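Local coordinates for protein 6-phosphogluconolactonase (Thermotoga maritima, PDB 1VL1) that hydrolyses 6-phosphogluconolactone to 6-phosphogluconate, the second step of the oxidative stage of the pentose phosphate pathway, at residues 184-190 against 219-223; 45-51 against 73-79; 15-21 against 225-231. All coordinates share one frame; numbering follows the deposited sequence.

Contact 1: 184-190 against 219-223; sequences FRALNTS and FVRGK
Asn188 joins the type I beta turn from Leu187 to Ser190, which leads on from the short helix 184-187, to the loop 219-223, which leads into strand 225-231 of this Rossmann-like fold. Its carboxamide works as a two-way connector to that backbone. ND2 donates to Phe219 O at 3.0 Å, with the acceptor almost in the amide plane, while OD1 accepts from Arg221 N, which stands 38° out of the carbonyl plane. With CG anti to the carbonyl carbon (chi1 -73°) and chi2 near zero, both ends of the amide lie along the loop and bracket Val220.

The aromatic pair beside it is oblique, the two planes 38° apart. What covers the Phe184 ring is Phe219 CB, sitting over its centre 3.8 Å from the centroid in a CH-pi contact. Val220 divides its two methyls: CG2 meets Phe184 CD1, and CG1 rests on Leu187 CB at 3.9 Å. Its isopropyl group also packs on Val193 and Phe195 of the sheet.

The extended aliphatic chain of Lys223 runs past the turn carbonyls toward Gln137, which binds its NZ. A water donates to both Asn188 O and Arg221 O, and Lys223 N closes the far end on Ser190 O at 2.8 Å.

Contact 2: 45-51 against 73-79; sequences DKIFVVL and RIHFFLS
Arg73 sets out with CG anti to its carbonyl carbon (chi1 -68°) and then bends at chi3 (57°), a course that carries NE back onto Asp45 O. That bond is short, 2.7 Å, and the oxygen lies at the edge of the guanidinium, close to its plane. The Asp45 carboxylate adds a long salt bridge, OD1 to NE at 3.9 Å, while NH2 is taken by Leu41 O and Lys44 O. A methionine in place of Arg73 would probably cost the carbonyls of Asp45, Leu41 and Lys44 the guanidinium donor they share and the Asp45 carboxylate its long salt bridge.

Farther along, Phe48 and His75 set out alike and lie side by side. Phe48 CD2 touches His75 CB at 3.5 Å and CE2 reaches over a face of the imidazole, the ring planes 32° apart. The same CD2 meets Phe77 CE1 edge to edge at 3.7 Å; Phe77 in turn stacks on His112. On the reverse face, Ile47 and Ile74 bring their CG1 atoms together beneath helix 25-43, and Leu51 CD1 presses on Phe76 CD1 at 3.6 Å, near helix 92-101.

Six backbone hydrogen bonds, from Ile47 N to Arg73 O through Ser79 N to Leu51 O, hold this register. Parallel neighbours connected through helix 57-64 make a beta-alpha-beta crossover, the repeating unit of a Rossmann-like fold.

Contact 3: 15-21 against 225-231; sequences KTVIYLL and KTVWFVG
Strands 16-21 and 225-231 run parallel, their axes only 13° apart and 4.7 Å at closest approach, and six backbone hydrogen bonds alternate between them from Thr226 N to Lys15 O as far as Leu21 N to Val230 O.

Tyr19 and Phe229 lead one face of the pair. Their rings are near parallel, at 11°, but slid apart, with centroids separated by 5.2 Å, and Tyr19 CD2 comes to 3.6 Å from Phe229 CE1. Val227 CG1 touches both rings: it meets the edge of the tyrosine ring at CE2, 3.7 Å away, and lies above one face of the phenylalanine ring, toward its rim. Val227 CG1 is anti to the backbone N (chi1 180°), which carries this methyl to the two rings. Helix 25-43 packs on this face, Phe28 meeting Tyr19 and Val29 meeting Phe229.

Strand 16-21 is an edge strand here: it pairs with 225-231, which is flanked on its other side by strand 192-198. In this Rossmann-like fold the first strand of the chain and the last are direct neighbours in the sheet.

The opposite face carries Trp228, whose indole stacks on Phe195 and packs against helix 200-210. Thr16 CG2 approaches the indole edge at CD1, at 3.8 Å, while Ile18 CG1 lies beside Trp228 CB. Ile18 sends its other branch, CG2, to Val230 CG2 at 3.9 Å, and Leu20 CD2 leans on Val230 CB.

Where the two strands begin, the two lysines run side by side, Lys15 NZ and Lys225 NZ 3.8 Å apart, a proximity of like charges. Close by, a water donates to Lys15 O and is hydrogen-bonded to Thr226 OG1; the same hydroxyl oxygen accepts from Gly222 N.

Contacts 2 and 3 are both parallel strand pairs of one mixed sheet, yet their centres lie about 21 Å apart and their nearest atoms about 11 Å. Strands 140-143 and 192-198 fill the interval, and helix 25-43 packs on residues of both. Contact 1 packs against these two strands through Val220, its centre about 15 Å from that of contact 2 and 16 Å from that of contact 3; it touches the former through Leu187 and Val50, the latter through Arg221 and Thr226. Along the chain contact 2 closes before contact 1 opens, and the pairing of the first and last strands in contact 3 closes a loop of about 200 residues that holds both.

Contact 1: 184-190 against 219-223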
loop_
_atom_site.group_PDB
_atom_site.type_symbol
_atom_site.label_atom_id
_atom_site.label_comp_id
_atom_site.label_asym_id
_atom_site.label_seq_id
_atom_site.Cartn_x
_atom_site.Cartn_y
_atom_site.Cartn_z
ATOM N N PHE A 184 0.204 9.525 7.059
ATOM C CA PHE A 184 -0.082 8.683 8.215
ATOM C C PHE A 184 -1.581 8.656 8.582
ATOM O O PHE A 184 -2.146 7.586 8.875
ATOM C CB PHE A 184 0.721 9.153 9.416
ATOM C CG PHE A 184 2.216 9.049 9.269
ATOM C CD1 PHE A 184 2.829 8.030 8.534
ATOM C CD2 PHE A 184 3.032 9.929 9.977
ATOM C CE1 PHE A 184 4.207 7.914 8.452
ATOM C CE2 PHE A 184 4.442 9.819 9.903
ATOM C CZ PHE A 184 5.032 8.796 9.121
ATOM N N ARG A 185 -2.220 9.816 8.576
ATOM C CA ARG A 185 -3.654 9.912 8.868
ATOM C C ARG A 185 -4.496 8.962 8.035
ATOM O O ARG A 185 -5.320 8.201 8.587
ATOM C CB ARG A 185 -4.099 11.356 8.662
ATOM C CG ARG A 185 -5.524 11.598 8.823
ATOM C CD ARG A 185 -5.778 13.095 8.820
ATOM N NE ARG A 185 -7.175 13.393 8.559
ATOM C CZ ARG A 185 -7.614 14.493 7.937
ATOM N NH1 ARG A 185 -6.761 15.431 7.500
ATOM N NH2 ARG A 185 -8.922 14.645 7.738
ATOM N N ALA A 186 -4.254 8.955 6.719
ATOM C CA ALA A 186 -5.025 8.144 5.775
ATOM C C ALA A 186 -4.709 6.660 6.020
ATOM O O ALA A 186 -5.608 5.810 6.158
ATOM C CB ALA A 186 -4.718 8.552 4.344
ATOM N N LEU A 187 -3.419 6.365 6.122
ATOM C CA LEU A 187 -2.987 4.950 6.273
ATOM C C LEU A 187 -3.519 4.364 7.568
ATOM O O LEU A 187 -3.912 3.195 7.637
ATOM C CB LEU A 187 -1.450 4.826 6.164
ATOM C CG LEU A 187 -0.880 5.073 4.745
ATOM C CD1 LEU A 187 0.605 5.043 4.814
ATOM C CD2 LEU A 187 -1.357 3.978 3.829
ATOM N N ASN A 188 -3.494 5.173 8.620
ATOM C CA ASN A 188 -3.911 4.732 9.934
ATOM C C ASN A 188 -5.429 4.588 10.140
ATOM O O ASN A 188 -5.891 4.127 11.182
ATOM C CB ASN A 188 -3.224 5.635 10.977
ATOM C CG ASN A 188 -1.733 5.352 11.131
ATOM O OD1 ASN A 188 -1.228 4.359 10.627
ATOM N ND2 ASN A 188 -1.026 6.251 11.803
ATOM N N THR A 189 -6.246 4.916 9.132
ATOM C CA THR A 189 -7.648 4.516 9.171
ATOM C C THR A 189 -7.846 3.039 8.829
ATOM O O THR A 189 -8.948 2.516 9.025
ATOM C CB THR A 189 -8.548 5.315 8.202
ATOM O OG1 THR A 189 -8.174 5.060 6.836
ATOM C CG2 THR A 189 -8.387 6.816 8.415
ATOM N N SER A 190 -6.804 2.374 8.348
ATOM C CA SER A 190 -6.914 0.972 7.966
ATOM C C SER A 190 -7.087 0.067 9.180
ATOM O O SER A 190 -6.350 0.177 10.155
ATOM C CB SER A 190 -5.673 0.551 7.221
ATOM O OG SER A 190 -5.335 1.333 6.095
ATOM N N PHE A 219 5.345 4.611 12.221
ATOM C CA PHE A 219 4.092 5.336 12.574
ATOM C C PHE A 219 2.842 4.818 11.936
ATOM O O PHE A 219 1.757 5.350 12.219
ATOM C CB PHE A 219 4.247 6.834 12.293
ATOM C CG PHE A 219 5.340 7.476 13.091
ATOM C CD1 PHE A 219 5.142 7.847 14.420
ATOM C CD2 PHE A 219 6.578 7.652 12.535
ATOM C CE1 PHE A 219 6.153 8.380 15.167
ATOM C CE2 PHE A 219 7.621 8.200 13.307
ATOM C CZ PHE A 219 7.394 8.585 14.604
ATOM N N VAL A 220 2.949 3.782 11.110
ATOM C CA VAL A 220 1.804 3.268 10.371
ATOM C C VAL A 220 1.357 1.982 11.056
ATOM O O VAL A 220 2.091 0.977 11.123
ATOM C CB VAL A 220 2.085 3.009 8.864
ATOM C CG1 VAL A 220 0.848 2.494 8.202
ATOM C CG2 VAL A 220 2.445 4.260 8.192
ATOM N N ARG A 221 0.154 2.033 11.608
ATOM C CA ARG A 221 -0.413 0.935 12.373
ATOM C C ARG A 221 -1.846 0.713 12.011
ATOM O O ARG A 221 -2.601 1.683 11.798
ATOM C CB ARG A 221 -0.340 1.231 13.849
ATOM C CG ARG A 221 1.024 1.553 14.381
ATOM C CD ARG A 221 1.995 0.392 14.426
ATOM N NE ARG A 221 3.322 0.897 14.857
ATOM C CZ ARG A 221 3.795 0.931 16.084
ATOM N NH1 ARG A 221 3.072 0.471 17.111
ATOM N NH2 ARG A 221 5.009 1.452 16.297
ATOM N N GLY A 222 -2.271 -0.547 11.987
ATOM C CA GLY A 222 -3.671 -0.867 11.795
ATOM C C GLY A 222 -4.488 -0.575 13.055
ATOM O O GLY A 222 -3.997 -0.646 14.171
ATOM N N LYS A 223 -5.745 -0.188 12.886
ATOM C CA LYS A 223 -6.578 0.064 14.039
ATOM C C LYS A 223 -6.840 -1.206 14.854
ATOM O O LYS A 223 -7.012 -1.148 16.085
ATOM C CB LYS A 223 -7.940 0.573 13.623
ATOM C CG LYS A 223 -7.972 1.890 12.988
ATOM C CD LYS A 223 -9.433 2.117 12.589
ATOM C CE LYS A 223 -9.637 3.356 11.795
ATOM N NZ LYS A 223 -11.063 3.463 11.355
HETATM O O HOH W 1 -4.343 3.219 13.315
#

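Contact 2: 45-51 against 73-79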
loop_
_atom_site.group_PDB
_atom_site.type_symbol
_atom_site.label_atom_id
_atom_site.label_comp_id
_atom_site.label_asym_id
_atom_site.label_seq_id
_atom_site.Cartn_x
_atom_site.Cartn_y
_atom_site.Cartn_z
ATOM N N ASP A 45 -20.383 -5.865 2.512
ATOM C CA ASP A 45 -20.710 -5.967 1.098
ATOM C C ASP A 45 -19.528 -5.518 0.259
ATOM O O ASP A 45 -19.213 -6.160 -0.737
ATOM C CB ASP A 45 -21.955 -5.113 0.838
ATOM C CG ASP A 45 -22.282 -4.899 -0.648
ATOM O OD1 ASP A 45 -21.980 -5.775 -1.503
ATOM O OD2 ASP A 45 -22.903 -3.867 -1.039
ATOM N N LYS A 46 -18.879 -4.429 0.654
ATOM C CA LYS A 46 -17.740 -3.891 -0.101
ATOM C C LYS A 46 -16.541 -3.786 0.820
ATOM O O LYS A 46 -16.688 -3.439 1.995
ATOM C CB LYS A 46 -18.050 -2.504 -0.644
ATOM C CG LYS A 46 -19.375 -2.434 -1.362
ATOM C CD LYS A 46 -19.559 -1.085 -2.079
ATOM C CE LYS A 46 -19.852 0.053 -1.094
ATOM N NZ LYS A 46 -20.242 1.362 -1.723
ATOM N N ILE A 47 -15.375 -4.072 0.297
ATOM C CA ILE A 47 -14.168 -3.861 1.083
ATOM C C ILE A 47 -13.230 -2.909 0.353
ATOM O O ILE A 47 -13.273 -2.811 -0.901
ATOM C CB ILE A 47 -13.486 -5.196 1.496
ATOM C CG1 ILE A 47 -12.950 -5.961 0.272
ATOM C CG2 ILE A 47 -14.466 -6.086 2.258
ATOM C CD1 ILE A 47 -11.881 -7.010 0.624
ATOM N N PHE A 48 -12.366 -2.230 1.128
ATOM C CA PHE A 48 -11.514 -1.194 0.606
ATOM C C PHE A 48 -10.083 -1.507 0.975
ATOM O O PHE A 48 -9.760 -1.661 2.181
ATOM C CB PHE A 48 -11.926 0.179 1.122
ATOM C CG PHE A 48 -13.330 0.483 0.790
ATOM C CD1 PHE A 48 -14.346 0.018 1.629
ATOM C CD2 PHE A 48 -13.676 1.083 -0.404
ATOM C CE1 PHE A 48 -15.670 0.196 1.316
ATOM C CE2 PHE A 48 -15.049 1.278 -0.735
ATOM C CZ PHE A 48 -16.022 0.839 0.129
ATOM N N VAL A 49 -9.275 -1.664 -0.061
ATOM C CA VAL A 49 -7.885 -2.141 0.049
ATOM C C VAL A 49 -6.872 -1.150 -0.549
ATOM O O VAL A 49 -6.954 -0.789 -1.702
ATOM C CB VAL A 49 -7.716 -3.537 -0.595
ATOM C CG1 VAL A 49 -6.331 -4.079 -0.339
ATOM C CG2 VAL A 49 -8.823 -4.503 -0.119
ATOM N N VAL A 50 -5.882 -0.735 0.267
ATOM C CA VAL A 50 -4.772 0.136 -0.132
ATOM C C VAL A 50 -3.593 -0.754 -0.555
ATOM O O VAL A 50 -3.299 -1.751 0.136
ATOM C CB VAL A 50 -4.292 1.029 1.001
ATOM C CG1 VAL A 50 -2.986 1.751 0.614
ATOM C CG2 VAL A 50 -5.348 2.028 1.357
ATOM N N LEU A 51 -3.000 -0.443 -1.711
ATOM C CA LEU A 51 -1.861 -1.207 -2.255
ATOM C C LEU A 51 -0.638 -0.322 -2.487
ATOM O O LEU A 51 -0.736 0.694 -3.175
ATOM C CB LEU A 51 -2.231 -1.791 -3.600
ATOM C CG LEU A 51 -3.447 -2.670 -3.681
ATOM C CD1 LEU A 51 -3.717 -3.110 -5.151
ATOM C CD2 LEU A 51 -3.361 -3.855 -2.732
ATOM N N ARG A 73 -16.835 -6.491 -5.563
ATOM C CA ARG A 73 -17.039 -6.061 -4.153
ATOM C C ARG A 73 -15.739 -5.549 -3.562
ATOM O O ARG A 73 -15.694 -5.168 -2.395
ATOM C CB ARG A 73 -17.537 -7.264 -3.365
ATOM C CG ARG A 73 -18.930 -7.685 -3.789
ATOM C CD ARG A 73 -19.443 -8.932 -3.102
ATOM N NE ARG A 73 -19.427 -8.746 -1.647
ATOM C CZ ARG A 73 -19.296 -9.727 -0.769
ATOM N NH1 ARG A 73 -19.254 -10.995 -1.153
ATOM N NH2 ARG A 73 -19.292 -9.453 0.527
ATOM N N ILE A 74 -14.662 -5.528 -4.337
ATOM C CA ILE A 74 -13.373 -5.104 -3.801
ATOM C C ILE A 74 -12.899 -3.832 -4.454
ATOM O O ILE A 74 -12.798 -3.772 -5.669
ATOM C CB ILE A 74 -12.297 -6.197 -3.922
ATOM C CG1 ILE A 74 -12.798 -7.509 -3.282
ATOM C CG2 ILE A 74 -11.002 -5.712 -3.286
ATOM C CD1 ILE A 74 -11.998 -8.742 -3.682
ATOM N N HIS A 75 -12.654 -2.800 -3.643
ATOM C CA HIS A 75 -12.152 -1.486 -4.147
ATOM C C HIS A 75 -10.706 -1.283 -3.796
ATOM O O HIS A 75 -10.308 -1.510 -2.632
ATOM C CB HIS A 75 -13.001 -0.359 -3.573
ATOM C CG HIS A 75 -14.423 -0.428 -4.002
ATOM N ND1 HIS A 75 -14.987 0.479 -4.865
ATOM C CD2 HIS A 75 -15.381 -1.337 -3.715
ATOM C CE1 HIS A 75 -16.235 0.122 -5.106
ATOM N NE2 HIS A 75 -16.500 -0.973 -4.419
ATOM N N PHE A 76 -9.903 -0.854 -4.776
ATOM C CA PHE A 76 -8.464 -0.764 -4.575
ATOM C C PHE A 76 -7.983 0.705 -4.696
ATOM O O PHE A 76 -8.482 1.430 -5.522
ATOM C CB PHE A 76 -7.701 -1.621 -5.634
ATOM C CG PHE A 76 -7.842 -3.123 -5.429
ATOM C CD1 PHE A 76 -7.146 -3.751 -4.423
ATOM C CD2 PHE A 76 -8.697 -3.871 -6.194
ATOM C CE1 PHE A 76 -7.247 -5.112 -4.212
ATOM C CE2 PHE A 76 -8.801 -5.259 -5.971
ATOM C CZ PHE A 76 -8.083 -5.839 -4.996
ATOM N N PHE A 77 -6.998 1.060 -3.877
ATOM C CA PHE A 77 -6.420 2.387 -3.856
ATOM C C PHE A 77 -4.925 2.288 -3.828
ATOM O O PHE A 77 -4.385 1.495 -3.062
ATOM C CB PHE A 77 -6.874 3.135 -2.589
ATOM C CG PHE A 77 -8.359 3.189 -2.424
ATOM C CD1 PHE A 77 -9.055 2.104 -1.903
ATOM C CD2 PHE A 77 -9.049 4.304 -2.761
ATOM C CE1 PHE A 77 -10.412 2.124 -1.806
ATOM C CE2 PHE A 77 -10.446 4.337 -2.656
ATOM C CZ PHE A 77 -11.109 3.264 -2.158
ATOM N N LEU A 78 -4.194 3.050 -4.633
ATOM C CA LEU A 78 -2.739 3.113 -4.442
ATOM C C LEU A 78 -2.338 3.842 -3.170
ATOM O O LEU A 78 -2.939 4.868 -2.849
ATOM C CB LEU A 78 -2.118 3.851 -5.605
ATOM C CG LEU A 78 -1.767 2.944 -6.767
ATOM C CD1 LEU A 78 -2.818 1.972 -7.222
ATOM C CD2 LEU A 78 -1.325 3.827 -7.866
ATOM N N SER A 79 -1.269 3.410 -2.506
ATOM C CA SER A 79 -0.784 4.088 -1.313
ATOM C C SER A 79 -0.037 5.376 -1.725
ATOM O O SER A 79 0.085 6.288 -0.928
ATOM C CB SER A 79 0.198 3.214 -0.534
ATOM O OG SER A 79 1.255 2.760 -1.354
#

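Contact 3: 15-21 against 225-231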
loop_
_atom_site.group_PDB
_atom_site.type_symbol
_atom_site.label_atom_id
_atom_site.label_comp_id
_atom_site.label_asym_id
_atom_site.label_seq_id
_atom_site.Cartn_x
_atom_site.Cartn_y
_atom_site.Cartn_z
ATOM N N LYS A 15 -2.391 -4.862 18.455
ATOM C CA LYS A 15 -1.062 -5.480 18.643
ATOM C C LYS A 15 -0.353 -5.569 17.281
ATOM O O LYS A 15 -0.912 -5.202 16.237
ATOM C CB LYS A 15 -1.220 -6.860 19.268
ATOM C CG LYS A 15 -2.028 -7.853 18.397
ATOM C CD LYS A 15 -2.962 -8.754 19.198
ATOM C CE LYS A 15 -3.379 -10.002 18.372
ATOM N NZ LYS A 15 -4.749 -10.571 18.702
ATOM N N THR A 16 0.898 -6.019 17.324
ATOM C CA THR A 16 1.690 -6.247 16.124
ATOM C C THR A 16 2.052 -7.727 16.102
ATOM O O THR A 16 2.412 -8.284 17.143
ATOM C CB THR A 16 2.967 -5.377 16.176
ATOM O OG1 THR A 16 2.600 -3.983 16.116
ATOM C CG2 THR A 16 3.850 -5.591 14.963
ATOM N N VAL A 17 1.980 -8.335 14.921
ATOM C CA VAL A 17 2.415 -9.715 14.701
ATOM C C VAL A 17 3.477 -9.697 13.602
ATOM O O VAL A 17 3.328 -8.975 12.634
ATOM C CB VAL A 17 1.214 -10.635 14.383
ATOM C CG1 VAL A 17 1.652 -12.041 14.209
ATOM C CG2 VAL A 17 0.168 -10.527 15.494
ATOM N N ILE A 18 4.594 -10.410 13.825
ATOM C CA ILE A 18 5.652 -10.570 12.840
ATOM C C ILE A 18 5.833 -12.062 12.525
ATOM O O ILE A 18 6.035 -12.859 13.405
ATOM C CB ILE A 18 7.016 -10.011 13.374
ATOM C CG1 ILE A 18 6.921 -8.512 13.648
ATOM C CG2 ILE A 18 8.091 -10.289 12.370
ATOM C CD1 ILE A 18 7.859 -8.022 14.643
ATOM N N TYR A 19 5.696 -12.397 11.232
ATOM C CA TYR A 19 5.955 -13.730 10.712
ATOM C C TYR A 19 7.313 -13.714 10.067
ATOM O O TYR A 19 7.510 -12.893 9.173
ATOM C CB TYR A 19 4.930 -14.081 9.641
ATOM C CG TYR A 19 3.532 -14.303 10.178
ATOM C CD1 TYR A 19 3.114 -15.542 10.606
ATOM C CD2 TYR A 19 2.620 -13.275 10.203
ATOM C CE1 TYR A 19 1.858 -15.722 11.093
ATOM C CE2 TYR A 19 1.370 -13.452 10.692
ATOM C CZ TYR A 19 0.976 -14.659 11.105
ATOM O OH TYR A 19 -0.314 -14.813 11.553
ATOM N N LEU A 20 8.191 -14.618 10.477
ATOM C CA LEU A 20 9.522 -14.776 9.916
ATOM C C LEU A 20 9.489 -16.042 9.078
ATOM O O LEU A 20 9.299 -17.136 9.612
ATOM C CB LEU A 20 10.590 -14.925 10.974
ATOM C CG LEU A 20 10.772 -13.835 12.016
ATOM C CD1 LEU A 20 11.894 -14.216 12.915
ATOM C CD2 LEU A 20 11.062 -12.539 11.333
ATOM N N LEU A 21 9.695 -15.871 7.776
ATOM C CA LEU A 21 9.538 -16.916 6.780
ATOM C C LEU A 21 10.878 -17.196 6.084
ATOM O O LEU A 21 11.606 -16.280 5.721
ATOM C CB LEU A 21 8.538 -16.465 5.729
ATOM C CG LEU A 21 7.179 -16.067 6.301
ATOM C CD1 LEU A 21 6.470 -14.984 5.523
ATOM C CD2 LEU A 21 6.354 -17.335 6.397
ATOM N N LYS A 225 -4.965 -4.369 13.895
ATOM C CA LYS A 225 -3.716 -5.133 13.858
ATOM C C LYS A 225 -2.720 -4.641 12.833
ATOM O O LYS A 225 -3.101 -4.189 11.781
ATOM C CB LYS A 225 -4.032 -6.589 13.543
ATOM C CG LYS A 225 -3.031 -7.552 14.100
ATOM C CD LYS A 225 -3.443 -9.032 13.887
ATOM C CE LYS A 225 -4.684 -9.349 14.627
ATOM N NZ LYS A 225 -4.809 -10.820 14.953
ATOM N N THR A 226 -1.428 -4.756 13.165
ATOM C CA THR A 226 -0.344 -4.567 12.228
ATOM C C THR A 226 0.416 -5.887 12.132
ATOM O O THR A 226 0.724 -6.523 13.137
ATOM C CB THR A 226 0.599 -3.481 12.704
ATOM O OG1 THR A 226 -0.144 -2.273 12.929
ATOM C CG2 THR A 226 1.590 -3.150 11.702
ATOM N N VAL A 227 0.641 -6.318 10.909
ATOM C CA VAL A 227 1.301 -7.586 10.630
ATOM C C VAL A 227 2.454 -7.400 9.687
ATOM O O VAL A 227 2.298 -6.794 8.626
ATOM C CB VAL A 227 0.316 -8.554 9.962
ATOM C CG1 VAL A 227 1.047 -9.882 9.681
ATOM C CG2 VAL A 227 -0.955 -8.798 10.844
ATOM N N TRP A 228 3.621 -7.943 10.033
ATOM C CA TRP A 228 4.770 -7.947 9.148
ATOM C C TRP A 228 4.966 -9.395 8.629
ATOM O O TRP A 228 4.973 -10.346 9.390
ATOM C CB TRP A 228 6.033 -7.519 9.883
ATOM C CG TRP A 228 5.998 -6.076 10.353
ATOM C CD1 TRP A 228 5.269 -5.592 11.397
ATOM C CD2 TRP A 228 6.711 -4.972 9.816
ATOM N NE1 TRP A 228 5.476 -4.253 11.544
ATOM C CE2 TRP A 228 6.328 -3.830 10.552
ATOM C CE3 TRP A 228 7.606 -4.817 8.777
ATOM C CZ2 TRP A 228 6.867 -2.580 10.321
ATOM C CZ3 TRP A 228 8.137 -3.560 8.547
ATOM C CH2 TRP A 228 7.741 -2.459 9.301
ATOM N N PHE A 229 5.167 -9.517 7.317
ATOM C CA PHE A 229 5.560 -10.782 6.722
ATOM C C PHE A 229 6.996 -10.569 6.259
ATOM O O PHE A 229 7.243 -9.817 5.299
ATOM C CB PHE A 229 4.642 -11.122 5.541
ATOM C CG PHE A 229 3.233 -11.374 5.919
ATOM C CD1 PHE A 229 2.874 -12.562 6.456
ATOM C CD2 PHE A 229 2.238 -10.405 5.712
ATOM C CE1 PHE A 229 1.557 -12.806 6.842
ATOM C CE2 PHE A 229 0.904 -10.660 6.088
ATOM C CZ PHE A 229 0.567 -11.848 6.616
ATOM N N VAL A 230 7.931 -11.209 6.943
ATOM C CA VAL A 230 9.352 -10.972 6.757
ATOM C C VAL A 230 10.038 -12.188 6.165
ATOM O O VAL A 230 10.031 -13.273 6.770
ATOM C CB VAL A 230 10.001 -10.661 8.080
ATOM C CG1 VAL A 230 11.504 -10.325 7.883
ATOM C CG2 VAL A 230 9.234 -9.532 8.772
ATOM N N GLY A 231 10.588 -12.009 4.961
ATOM C CA GLY A 231 11.306 -13.071 4.258
ATOM C C GLY A 231 12.818 -12.922 4.402
ATOM O O GLY A 231 13.316 -11.823 4.560
HETATM O O HOH W 2 -1.798 -2.247 15.259
#